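Local coordinates for probable porin (Pseudomonas aeruginosa, PDB 4FSO), which forms a beta-barrel pore of the OprD family in the outer membrane and probably lets small solutes pass across it, at residues E58-F63 with M110-T115; Q116-A121 with G143-S148; Y301-D306 with E355-L360; R375-T380 with E394-A399. One frame throughout, in Å; residues are numbered along the deposited sequence.

Interaction 1: E58-F63 with M110-T115; sequences EGALGF and MRFSQT. With C8E ((hydroxyethyloxy)tri(ethyloxy)octane), chain J; C8E ((hydroxyethyloxy)tri(ethyloxy)octane), chain K.
Phe63 and Met110 illustrate how side chains on one face of a barrel pair up: they run side by side in the same direction, and the ring's CE2 lies 3.6 Å from Met110 CG. Both have CG anti to the carbonyl carbon (chi1 -66° and -50°), which starts them off alike from their neighbouring strands. The methionine then bends at its last torsion, carrying CE to within 3.6 Å of Leu61 CD1, whose chain it meets obliquely. Detergent lies against the same methyl, which is consistent with this side facing the membrane. Phe112 extends the apolar strip: Ala60 CB lies 4.1 Å from its CE2, while a second detergent chain meets the ring edge in plane, C4 standing 3.4 Å from CE1. Arg111 takes the other side of the sheet, and its twice-bent chain folds back over Gly62, leaving NH2 3.3 Å from Gly59 O in the guanidinium plane. Beneath these groups, Gly62 N donates to Arg111 O at 2.9 Å, answered by a bond from Arg111 N to Gly62 O. Just beyond, Phe112 and Thr115 close a beta-hairpin with a two-residue turn, Ser113 and Gln114, the kind of short connection that joins successive strands of an outer-membrane beta-barrel.

Interaction 2: Q116-A121 with G143-S148; sequences QFRYGA and GAQLTS. With C8E ((hydroxyethyloxy)tri(ethyloxy)octane), chain J.
Phe117 lays the CE1 side of its ring against the methyl of Ala144, with CE1 and Ala144 CB 3.9 Å apart. Its CG points away from the backbone N (chi1 175°), and this swings the ring diagonally across the neighbouring strand, past Leu146, its direct partner in register, to Ala144, two residues along and on the same face. A detergent molecule follows the same surface: its C10 lies 3.5 Å from Phe117 CB, and its C3 approaches the edge of the ring. Two residues on, Tyr119 brings CD1 to 3.5 Å from the backbone Gly143 O.

The other face is polar. Arg118 and Gln145 run side by side in one direction, Gln145 extended and Arg118 bent at chi3, with OE1 of the glutamine in the guanidinium plane but 3.7 Å from Arg118 NH1, and the two flat groups are turned 58° against each other. Asp66 offers Arg118 NE a long, weak ion pair. Nearby, Gln116 slants over Thr147, its CG meeting the hydroxyl OG1 at 3.3 Å.

Three antiparallel hydrogen-bonded pairs, each with two N-H...O bonds, join the backbones: Gln116 with Thr147, Arg118 with Gln145, and Gly120 with Gly143. The last pair is telling, since both glycines have backbone angles that would press a CB against the preceding carbonyl, and both chains turn a corner there.

Past this matched bend the partnership continues as strand 121-126 beside strand 140-142. Strand 115-119 is flanked on its other edge by strand 101-112, and strand 144-148 by strand 154-165.

Interaction 3: Y301-D306 with E355-L360; sequences YLQVND and ERDIEL. With C8E ((hydroxyethyloxy)tri(ethyloxy)octane), chain E.
Val304 and Glu355 make the shorter of two hydrogen bonds between backbone amides and carboxylates: Val304 N reaches Glu355 OE2 at 2.9 Å, approaching from the syn side, 21° out of the carboxylate plane. In the other, Gln303 N donates to Asp357 OD2 at 3.3 Å in a straighter line (164°), also syn. The glutamate's second oxygen, OE1, sits 3.0 Å from Asn305 N, so its carboxylate faces several consecutive amides of the loop. The fully extended Glu355 chain, with CG anti to its backbone N (chi1 176°), carries the acid out from the strand to meet them. This is a long loop folded against the inner surface of a barrel wall, an arrangement known from porins, in which such loops narrow the channel. Among charged partners, Arg336 forms a salt bridge with Asp357 OD2 and probably helps to steady that acid. Gln303 directs its amide nitrogen to Glu394 on a further strand. Leu302 packs by van der Waals contact, its CD2 3.8 Å from Glu355 CG and its CB and CG beside the carboxylate oxygens of Glu355 and Asp357. On the strand's other side, CG and CD of Arg356, whose guanidinium is not modelled, and CD1 of Ile358 touch bound detergent.

Interaction 4: R375-T380 with E394-A399; sequences RLRNAT and EVRLIA
Similar first torsions, chi1 -51° in Arg377 and -64° in Arg396, set CG of each anti to its own carbonyl carbon and send the two chains out side by side. They differ further along: Arg396 stays extended as far as NE, whereas Arg377 bends at chi3, and the guanidinium planes end 69° apart, their NH1 atoms modelled doubtfully close. Acids hold the two groups. Arg396 NE forms a salt bridge with Glu394 OE2 at 2.9 Å, and Arg377 NE bonds to Glu359 on the adjacent strand, as does NH2 of Arg375. Ile398 crosses the aliphatic part of Arg377, its CD1 lying 4.0 Å from Arg377 CD.

The face of Leu376, Val395 and Leu397 is mostly apolar, with Asn378 among them. Leu376 and Leu397 point the same way, CD1 against CD2 at 3.4 Å, and Leu376 CD1 also lies 3.9 Å from Val395 CG1. Six backbone bonds tie the strands in antiparallel register through Arg375 with Ile398, Arg377 with Arg396, and Ala379 with Glu394.

A largely apolar outer face and a polar, charged inner face are usual in a porin barrel wall. A row of arginines along the inner surface is characteristic of the OprD family, where it is thought to guide negatively charged substrates, and Arg375, Arg377 and Arg396 are consistent with such a row.

In the fold
The four contacts come in series along the chain and sample two regions of one barrel, on opposite sides of its centre. Interactions 1 and 2 have centres 13 Å apart and are linked through the neighbouring strands 101-112 and 115-119; Thr115 OG1 and Ser148 OG probably bond where they meet, and one detergent molecule touches both. Interactions 3 and 4, about 10 Å between centres, are joined through the adjacent strands 350-363 and 373-383. Some 42 Å separates the centres of interactions 1 and 3. Three contacts thus build the wall strand by strand, while interaction 3 fastens a loop inside it, so that wall and inward loop probably shape the passage together.

Interaction 1: E58-F63 with M110-T115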
# COMPACT_ATOMS: atom_id res chain seq x y z
N GLU A 58 13.58 -16.94 25.67
CA GLU A 58 14.61 -16.23 26.41
C GLU A 58 15.99 -16.77 26.10
O GLU A 58 16.14 -17.91 25.66
CB GLU A 58 14.33 -16.29 27.90
CG GLU A 58 13.03 -15.66 28.25
CD GLU A 58 12.79 -15.71 29.73
OE1 GLU A 58 13.57 -16.40 30.42
OE2 GLU A 58 11.83 -15.06 30.20
N GLY A 59 17.00 -15.94 26.32
CA GLY A 59 18.34 -16.27 25.87
C GLY A 59 18.79 -15.29 24.81
O GLY A 59 17.98 -14.50 24.29
N ALA A 60 20.07 -15.33 24.48
CA ALA A 60 20.66 -14.30 23.64
C ALA A 60 20.06 -14.35 22.24
O ALA A 60 19.68 -13.31 21.67
CB ALA A 60 22.18 -14.47 23.60
N LEU A 61 19.96 -15.56 21.71
CA LEU A 61 19.26 -15.80 20.46
C LEU A 61 17.86 -16.28 20.82
O LEU A 61 17.70 -17.29 21.50
CB LEU A 61 20.01 -16.85 19.63
CG LEU A 61 19.39 -17.34 18.32
CD1 LEU A 61 19.28 -16.19 17.35
CD2 LEU A 61 20.20 -18.49 17.72
N GLY A 62 16.85 -15.54 20.40
CA GLY A 62 15.48 -15.88 20.72
C GLY A 62 14.75 -16.48 19.54
O GLY A 62 15.12 -16.29 18.37
N PHE A 63 13.70 -17.23 19.84
CA PHE A 63 12.90 -17.85 18.80
C PHE A 63 11.46 -17.58 19.09
O PHE A 63 11.08 -17.36 20.24
CB PHE A 63 13.15 -19.36 18.75
CG PHE A 63 14.54 -19.73 18.33
CD1 PHE A 63 15.56 -19.84 19.27
CD2 PHE A 63 14.83 -19.94 17.00
CE1 PHE A 63 16.85 -20.17 18.88
CE2 PHE A 63 16.12 -20.27 16.60
CZ PHE A 63 17.13 -20.38 17.54
N MET A 110 13.78 -15.54 14.24
CA MET A 110 14.85 -15.47 15.24
C MET A 110 15.21 -14.02 15.48
O MET A 110 14.90 -13.14 14.68
CB MET A 110 16.11 -16.18 14.79
CG MET A 110 15.92 -17.56 14.28
SD MET A 110 17.24 -17.82 13.09
CE MET A 110 18.53 -16.95 13.95
N ARG A 111 15.92 -13.80 16.58
CA ARG A 111 16.32 -12.46 16.97
C ARG A 111 17.60 -12.55 17.80
O ARG A 111 17.76 -13.44 18.63
CB ARG A 111 15.17 -11.80 17.74
CG ARG A 111 15.48 -10.51 18.46
CD ARG A 111 14.84 -10.55 19.86
NE ARG A 111 15.49 -11.53 20.74
CZ ARG A 111 15.12 -11.76 22.00
NH1 ARG A 111 14.10 -11.10 22.53
NH2 ARG A 111 15.77 -12.67 22.73
N PHE A 112 18.53 -11.66 17.50
CA PHE A 112 19.68 -11.41 18.34
C PHE A 112 19.99 -9.93 18.25
O PHE A 112 19.90 -9.33 17.18
CB PHE A 112 20.90 -12.21 17.88
CG PHE A 112 22.15 -11.85 18.62
CD1 PHE A 112 23.01 -10.88 18.13
CD2 PHE A 112 22.44 -12.45 19.83
CE1 PHE A 112 24.15 -10.52 18.83
CE2 PHE A 112 23.59 -12.10 20.53
CZ PHE A 112 24.44 -11.13 20.03
N SER A 113 20.37 -9.35 19.38
CA SER A 113 20.63 -7.91 19.47
C SER A 113 19.50 -7.08 18.84
O SER A 113 18.36 -7.13 19.29
CB SER A 113 21.99 -7.57 18.86
OG SER A 113 22.56 -6.42 19.46
N GLN A 114 19.82 -6.32 17.79
CA GLN A 114 18.80 -5.54 17.09
C GLN A 114 18.59 -6.09 15.68
O GLN A 114 18.28 -5.36 14.75
CB GLN A 114 19.20 -4.07 17.03
CG GLN A 114 19.70 -3.49 18.34
CD GLN A 114 18.63 -3.49 19.41
OE1 GLN A 114 17.45 -3.31 19.13
NE2 GLN A 114 19.04 -3.71 20.66
N THR A 115 18.74 -7.40 15.54
CA THR A 115 18.66 -8.04 14.25
C THR A 115 17.64 -9.18 14.32
O THR A 115 17.59 -9.92 15.30
CB THR A 115 20.06 -8.56 13.84
OG1 THR A 115 20.96 -7.45 13.71
CG2 THR A 115 20.01 -9.34 12.53
C1 C8E J . 17.43 -12.59 1.53
C2 C8E J . 16.97 -12.57 3.00
C3 C8E J . 17.68 -13.63 3.84
C4 C8E J . 19.15 -13.30 4.15
C5 C8E J . 19.91 -14.47 4.77
C6 C8E J . 20.49 -14.10 6.14
C7 C8E J . 20.35 -15.23 7.15
C8 C8E J . 20.85 -14.68 8.49
O9 C8E J . 20.54 -15.57 9.56
C10 C8E J . 19.65 -15.05 10.55
C11 C8E J . 20.40 -14.45 11.75
O12 C8E J . 19.53 -14.23 12.86
C13 C8E J . 19.95 -13.18 13.72
C14 C8E J . 21.47 -13.20 13.90
O15 C8E J . 22.02 -11.90 13.77
C2 C8E K . 26.52 -6.31 18.70
C3 C8E K . 26.63 -6.81 17.25
C4 C8E K . 25.80 -8.09 17.06
C5 C8E K . 25.75 -8.60 15.62
C6 C8E K . 24.29 -8.79 15.20
C7 C8E K . 24.13 -9.40 13.81

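Interaction 2: Q116-A121 with G143-S148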
# COMPACT_ATOMS: atom_id res chain seq x y z
N GLN A 116 16.82 -9.32 13.28
CA GLN A 116 15.81 -10.37 13.28
C GLN A 116 15.60 -10.99 11.90
O GLN A 116 15.71 -10.32 10.87
CB GLN A 116 14.49 -9.85 13.86
CG GLN A 116 14.25 -8.38 13.60
CD GLN A 116 13.74 -7.63 14.81
OE1 GLN A 116 14.29 -6.59 15.19
NE2 GLN A 116 12.68 -8.16 15.43
N PHE A 117 15.32 -12.28 11.88
CA PHE A 117 15.12 -13.02 10.65
C PHE A 117 13.77 -13.70 10.73
O PHE A 117 13.33 -14.08 11.80
CB PHE A 117 16.25 -14.06 10.45
CG PHE A 117 16.05 -14.95 9.24
CD1 PHE A 117 16.22 -14.46 7.96
CD2 PHE A 117 15.67 -16.28 9.40
CE1 PHE A 117 16.02 -15.27 6.84
CE2 PHE A 117 15.47 -17.10 8.30
CZ PHE A 117 15.64 -16.59 7.02
N ARG A 118 13.09 -13.83 9.60
CA ARG A 118 11.82 -14.54 9.55
C ARG A 118 11.82 -15.36 8.29
O ARG A 118 12.41 -14.97 7.27
CB ARG A 118 10.63 -13.57 9.53
CG ARG A 118 10.39 -12.84 10.84
CD ARG A 118 9.39 -11.71 10.67
NE ARG A 118 8.03 -12.20 10.56
CZ ARG A 118 7.17 -11.83 9.61
NH1 ARG A 118 7.53 -10.94 8.69
NH2 ARG A 118 5.94 -12.35 9.61
N TYR A 119 11.15 -16.50 8.35
CA TYR A 119 10.98 -17.35 7.20
C TYR A 119 9.56 -17.88 7.29
O TYR A 119 9.13 -18.27 8.37
CB TYR A 119 12.02 -18.48 7.19
CG TYR A 119 12.12 -19.26 5.89
CD1 TYR A 119 11.00 -19.52 5.10
CD2 TYR A 119 13.35 -19.76 5.46
CE1 TYR A 119 11.09 -20.23 3.92
CE2 TYR A 119 13.45 -20.48 4.28
CZ TYR A 119 12.32 -20.71 3.52
OH TYR A 119 12.41 -21.42 2.34
N GLY A 120 8.83 -17.86 6.18
CA GLY A 120 7.47 -18.34 6.11
C GLY A 120 6.47 -17.35 5.52
O GLY A 120 6.79 -16.62 4.59
N ALA A 121 5.27 -17.33 6.07
CA ALA A 121 4.18 -16.50 5.56
C ALA A 121 4.33 -15.02 5.99
O ALA A 121 4.81 -14.72 7.07
CB ALA A 121 2.82 -17.08 5.99
N GLY A 143 8.32 -16.28 2.03
CA GLY A 143 9.73 -16.04 1.89
C GLY A 143 10.45 -15.68 3.16
O GLY A 143 10.15 -16.19 4.22
N ALA A 144 11.42 -14.78 3.04
CA ALA A 144 12.38 -14.57 4.10
C ALA A 144 12.61 -13.08 4.28
O ALA A 144 12.68 -12.31 3.30
CB ALA A 144 13.70 -15.26 3.76
N GLN A 145 12.74 -12.66 5.53
CA GLN A 145 13.03 -11.28 5.78
C GLN A 145 14.02 -11.11 6.92
O GLN A 145 13.77 -11.55 8.05
CB GLN A 145 11.74 -10.51 6.07
CG GLN A 145 11.99 -9.02 6.23
CD GLN A 145 10.71 -8.22 6.40
OE1 GLN A 145 9.62 -8.77 6.52
NE2 GLN A 145 10.85 -6.90 6.42
N LEU A 146 15.14 -10.48 6.59
CA LEU A 146 16.12 -10.05 7.57
C LEU A 146 16.02 -8.54 7.77
O LEU A 146 16.10 -7.79 6.80
CB LEU A 146 17.52 -10.38 7.08
CG LEU A 146 18.66 -9.83 7.92
CD1 LEU A 146 18.72 -10.58 9.24
CD2 LEU A 146 19.99 -9.90 7.17
N THR A 147 15.82 -8.10 9.00
CA THR A 147 16.01 -6.69 9.34
C THR A 147 17.09 -6.51 10.42
O THR A 147 17.29 -7.38 11.28
CB THR A 147 14.70 -5.97 9.72
OG1 THR A 147 14.38 -6.23 11.09
CG2 THR A 147 13.57 -6.43 8.86
N SER A 148 17.79 -5.37 10.37
CA SER A 148 18.88 -5.10 11.31
C SER A 148 19.01 -3.61 11.58
O SER A 148 19.03 -2.80 10.65
CB SER A 148 20.19 -5.65 10.77
OG SER A 148 21.20 -5.54 11.74
C1 C8E J . 17.43 -12.59 1.53
C2 C8E J . 16.97 -12.57 3.00
C3 C8E J . 17.68 -13.63 3.84
C4 C8E J . 19.15 -13.30 4.15
C5 C8E J . 19.91 -14.47 4.77
C6 C8E J . 20.49 -14.10 6.14
C7 C8E J . 20.35 -15.23 7.15
C8 C8E J . 20.85 -14.68 8.49
O9 C8E J . 20.54 -15.57 9.56
C10 C8E J . 19.65 -15.05 10.55
C11 C8E J . 20.40 -14.45 11.75
O12 C8E J . 19.53 -14.23 12.86
C13 C8E J . 19.95 -13.18 13.72
C14 C8E J . 21.47 -13.20 13.90
O15 C8E J . 22.02 -11.90 13.77

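Interaction 3: Y301-D306 with E355-L360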
# COMPACT_ATOMS: atom_id res chain seq x y z
N TYR A 301 -1.83 7.59 -5.64
CA TYR A 301 -2.55 6.33 -5.58
C TYR A 301 -3.88 6.54 -4.88
O TYR A 301 -3.93 6.80 -3.69
CB TYR A 301 -1.79 5.21 -4.88
CG TYR A 301 -2.66 3.98 -4.76
CD1 TYR A 301 -3.15 3.34 -5.90
CD2 TYR A 301 -3.06 3.50 -3.52
CE1 TYR A 301 -3.97 2.24 -5.81
CE2 TYR A 301 -3.88 2.38 -3.42
CZ TYR A 301 -4.33 1.75 -4.57
OH TYR A 301 -5.15 0.62 -4.47
N LEU A 302 -4.96 6.41 -5.64
CA LEU A 302 -6.30 6.70 -5.15
C LEU A 302 -7.12 5.42 -5.04
O LEU A 302 -6.58 4.33 -5.18
CB LEU A 302 -6.99 7.74 -6.07
CG LEU A 302 -6.96 9.11 -5.40
CD1 LEU A 302 -5.52 9.56 -5.11
CD2 LEU A 302 -7.75 10.17 -6.18
N GLN A 303 -8.42 5.54 -4.78
CA GLN A 303 -9.26 4.37 -4.51
C GLN A 303 -9.33 3.46 -5.73
O GLN A 303 -9.26 2.23 -5.60
CB GLN A 303 -10.64 4.80 -4.07
CG GLN A 303 -11.51 3.72 -3.44
CD GLN A 303 -12.93 4.23 -3.19
OE1 GLN A 303 -13.13 5.34 -2.67
NE2 GLN A 303 -13.92 3.43 -3.60
N VAL A 304 -9.40 4.07 -6.91
CA VAL A 304 -9.67 3.33 -8.13
C VAL A 304 -8.54 3.35 -9.17
O VAL A 304 -8.41 2.44 -9.98
CB VAL A 304 -11.05 3.76 -8.69
CG1 VAL A 304 -11.12 3.66 -10.20
CG2 VAL A 304 -12.12 2.89 -8.05
N ASN A 305 -7.73 4.39 -9.13
CA ASN A 305 -6.78 4.65 -10.21
C ASN A 305 -5.47 5.11 -9.61
O ASN A 305 -5.45 5.76 -8.56
CB ASN A 305 -7.31 5.68 -11.21
CG ASN A 305 -6.40 5.85 -12.42
OD1 ASN A 305 -6.28 4.95 -13.22
ND2 ASN A 305 -5.74 7.02 -12.55
N ASP A 306 -4.37 4.77 -10.27
CA ASP A 306 -3.04 5.03 -9.72
C ASP A 306 -2.31 6.21 -10.37
O ASP A 306 -1.29 6.66 -9.85
CB ASP A 306 -2.17 3.75 -9.71
CG ASP A 306 -1.82 3.24 -11.11
OD1 ASP A 306 -2.16 3.87 -12.13
OD2 ASP A 306 -1.17 2.18 -11.19
N GLU A 355 -10.07 11.64 -10.94
CA GLU A 355 -10.77 10.89 -9.91
C GLU A 355 -11.05 11.81 -8.73
O GLU A 355 -10.24 12.67 -8.39
CB GLU A 355 -9.98 9.64 -9.49
CG GLU A 355 -10.62 8.82 -8.33
CD GLU A 355 -9.86 7.50 -8.04
OE1 GLU A 355 -9.06 7.05 -8.89
OE2 GLU A 355 -10.05 6.92 -6.95
N ARG A 356 -12.22 11.64 -8.13
CA ARG A 356 -12.56 12.31 -6.88
C ARG A 356 -12.99 11.23 -5.89
O ARG A 356 -13.74 10.31 -6.23
CB ARG A 356 -13.68 13.34 -7.11
CG ARG A 356 -13.92 14.33 -5.97
CD ARG A 356 -14.77 13.75 -4.85
N ASP A 357 -12.52 11.35 -4.66
CA ASP A 357 -12.85 10.39 -3.62
C ASP A 357 -13.46 11.15 -2.44
O ASP A 357 -13.04 12.27 -2.13
CB ASP A 357 -11.62 9.62 -3.12
CG ASP A 357 -11.04 8.66 -4.15
OD1 ASP A 357 -11.79 8.12 -4.99
OD2 ASP A 357 -9.81 8.43 -4.12
N ILE A 358 -14.44 10.52 -1.80
CA ILE A 358 -15.03 11.02 -0.58
C ILE A 358 -14.99 9.90 0.46
O ILE A 358 -15.33 8.75 0.16
CB ILE A 358 -16.49 11.50 -0.84
CG1 ILE A 358 -16.48 12.84 -1.58
CG2 ILE A 358 -17.28 11.65 0.46
CD1 ILE A 358 -17.63 13.03 -2.56
N GLU A 359 -14.57 10.21 1.68
CA GLU A 359 -14.56 9.21 2.74
C GLU A 359 -15.17 9.65 4.05
O GLU A 359 -15.03 10.80 4.48
CB GLU A 359 -13.16 8.68 3.02
CG GLU A 359 -12.70 7.67 2.00
CD GLU A 359 -11.49 6.92 2.47
OE1 GLU A 359 -11.07 7.13 3.63
OE2 GLU A 359 -10.95 6.11 1.68
N LEU A 360 -15.84 8.70 4.68
CA LEU A 360 -16.38 8.86 6.01
C LEU A 360 -15.96 7.67 6.87
O LEU A 360 -16.09 6.50 6.47
CB LEU A 360 -17.89 8.91 5.92
CG LEU A 360 -18.49 9.97 6.82
CD1 LEU A 360 -17.98 11.31 6.34
CD2 LEU A 360 -20.02 9.88 6.76
C1 C8E E . -21.47 15.46 -8.55
C2 C8E E . -21.13 15.95 -7.15
C3 C8E E . -20.83 14.80 -6.20
C4 C8E E . -20.55 15.23 -4.76
C5 C8E E . -20.75 16.72 -4.49
C6 C8E E . -19.91 17.14 -3.28
C7 C8E E . -19.30 18.52 -3.47
C8 C8E E . -18.50 18.95 -2.25
O9 C8E E . -17.67 17.89 -1.89
C10 C8E E . -16.43 18.03 -2.56
C11 C8E E . -16.01 16.72 -3.23
O12 C8E E . -16.96 16.28 -4.18
C13 C8E E . -16.55 16.46 -5.53
C14 C8E E . -17.65 15.93 -6.49
O15 C8E E . -17.20 14.88 -7.34
C16 C8E E . -17.71 14.93 -8.66
C17 C8E E . -17.59 16.36 -9.19
O18 C8E E . -16.22 16.72 -9.29
C19 C8E E . -15.95 17.99 -8.69
C20 C8E E . -14.48 18.25 -8.40
O21 C8E E . -14.41 19.03 -7.20
O HOH W 1 -11.45 6.53 -1.35

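Interaction 4: R375-T380 with E394-A399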
# COMPACT_ATOMS: atom_id res chain seq x y z
N ARG A 375 -16.81 2.55 7.93
CA ARG A 375 -16.07 3.29 6.95
C ARG A 375 -16.79 3.34 5.61
O ARG A 375 -17.18 2.30 5.06
CB ARG A 375 -14.70 2.65 6.77
CG ARG A 375 -13.61 3.63 6.43
CD ARG A 375 -12.43 2.89 5.87
NE ARG A 375 -11.45 3.81 5.32
CZ ARG A 375 -10.46 3.44 4.52
NH1 ARG A 375 -10.33 2.17 4.16
NH2 ARG A 375 -9.60 4.34 4.08
N LEU A 376 -16.95 4.55 5.09
CA LEU A 376 -17.57 4.74 3.80
C LEU A 376 -16.61 5.30 2.77
O LEU A 376 -16.06 6.38 2.97
CB LEU A 376 -18.77 5.66 3.94
CG LEU A 376 -19.45 6.05 2.64
CD1 LEU A 376 -19.74 4.81 1.85
CD2 LEU A 376 -20.74 6.81 2.93
N ARG A 377 -16.41 4.59 1.66
CA ARG A 377 -15.47 5.03 0.61
C ARG A 377 -16.08 5.18 -0.80
O ARG A 377 -16.48 4.20 -1.43
CB ARG A 377 -14.27 4.09 0.53
CG ARG A 377 -13.62 3.83 1.86
CD ARG A 377 -12.39 2.99 1.67
NE ARG A 377 -11.36 3.70 0.92
CZ ARG A 377 -10.48 3.11 0.12
NH1 ARG A 377 -10.52 1.79 -0.04
NH2 ARG A 377 -9.58 3.83 -0.53
N ASN A 378 -16.11 6.41 -1.30
CA ASN A 378 -16.76 6.68 -2.57
C ASN A 378 -15.79 7.15 -3.64
O ASN A 378 -15.03 8.09 -3.45
CB ASN A 378 -17.88 7.72 -2.35
CG ASN A 378 -18.61 8.08 -3.64
OD1 ASN A 378 -19.31 7.25 -4.22
ND2 ASN A 378 -18.45 9.32 -4.08
N ALA A 379 -15.84 6.51 -4.79
CA ALA A 379 -14.96 6.94 -5.88
C ALA A 379 -15.72 7.23 -7.16
O ALA A 379 -16.61 6.49 -7.57
CB ALA A 379 -13.83 5.90 -6.14
N THR A 380 -15.34 8.32 -7.80
CA THR A 380 -15.85 8.69 -9.11
C THR A 380 -14.63 8.88 -10.00
O THR A 380 -13.75 9.68 -9.70
CB THR A 380 -16.65 10.00 -9.02
OG1 THR A 380 -17.84 9.74 -8.27
CG2 THR A 380 -17.02 10.53 -10.41
N GLU A 394 -17.86 4.01 -7.54
CA GLU A 394 -17.68 2.92 -6.60
C GLU A 394 -18.02 3.36 -5.18
O GLU A 394 -17.70 4.48 -4.76
CB GLU A 394 -16.25 2.38 -6.69
CG GLU A 394 -15.92 1.31 -5.70
CD GLU A 394 -14.51 0.79 -5.87
OE1 GLU A 394 -14.21 0.32 -6.98
OE2 GLU A 394 -13.72 0.85 -4.90
N VAL A 395 -18.72 2.47 -4.47
CA VAL A 395 -19.02 2.65 -3.05
C VAL A 395 -18.54 1.43 -2.28
O VAL A 395 -18.98 0.31 -2.54
CB VAL A 395 -20.55 2.83 -2.78
CG1 VAL A 395 -20.83 2.71 -1.29
CG2 VAL A 395 -21.06 4.16 -3.28
N ARG A 396 -17.64 1.65 -1.32
CA ARG A 396 -17.25 0.61 -0.37
C ARG A 396 -17.76 0.98 1.01
O ARG A 396 -17.45 2.06 1.53
CB ARG A 396 -15.73 0.42 -0.31
CG ARG A 396 -15.09 -0.07 -1.60
CD ARG A 396 -13.61 -0.40 -1.39
NE ARG A 396 -12.95 -0.78 -2.63
CZ ARG A 396 -11.63 -0.80 -2.78
NH1 ARG A 396 -10.83 -0.44 -1.78
NH2 ARG A 396 -11.10 -1.16 -3.94
N LEU A 397 -18.55 0.08 1.60
CA LEU A 397 -18.96 0.21 2.99
C LEU A 397 -18.19 -0.81 3.80
O LEU A 397 -18.25 -2.00 3.52
CB LEU A 397 -20.44 -0.10 3.11
CG LEU A 397 -21.35 0.94 2.47
CD1 LEU A 397 -22.77 0.41 2.36
CD2 LEU A 397 -21.31 2.18 3.32
N ILE A 398 -17.46 -0.36 4.81
CA ILE A 398 -16.69 -1.33 5.58
C ILE A 398 -16.91 -1.26 7.09
O ILE A 398 -16.70 -0.22 7.73
CB ILE A 398 -15.17 -1.26 5.28
CG1 ILE A 398 -14.91 -1.24 3.77
CG2 ILE A 398 -14.44 -2.41 5.96
CD1 ILE A 398 -14.69 0.14 3.19
N ALA A 399 -17.34 -2.38 7.65
CA ALA A 399 -17.42 -2.52 9.10
C ALA A 399 -16.36 -3.51 9.59
O ALA A 399 -16.23 -4.64 9.10
CB ALA A 399 -18.84 -2.95 9.56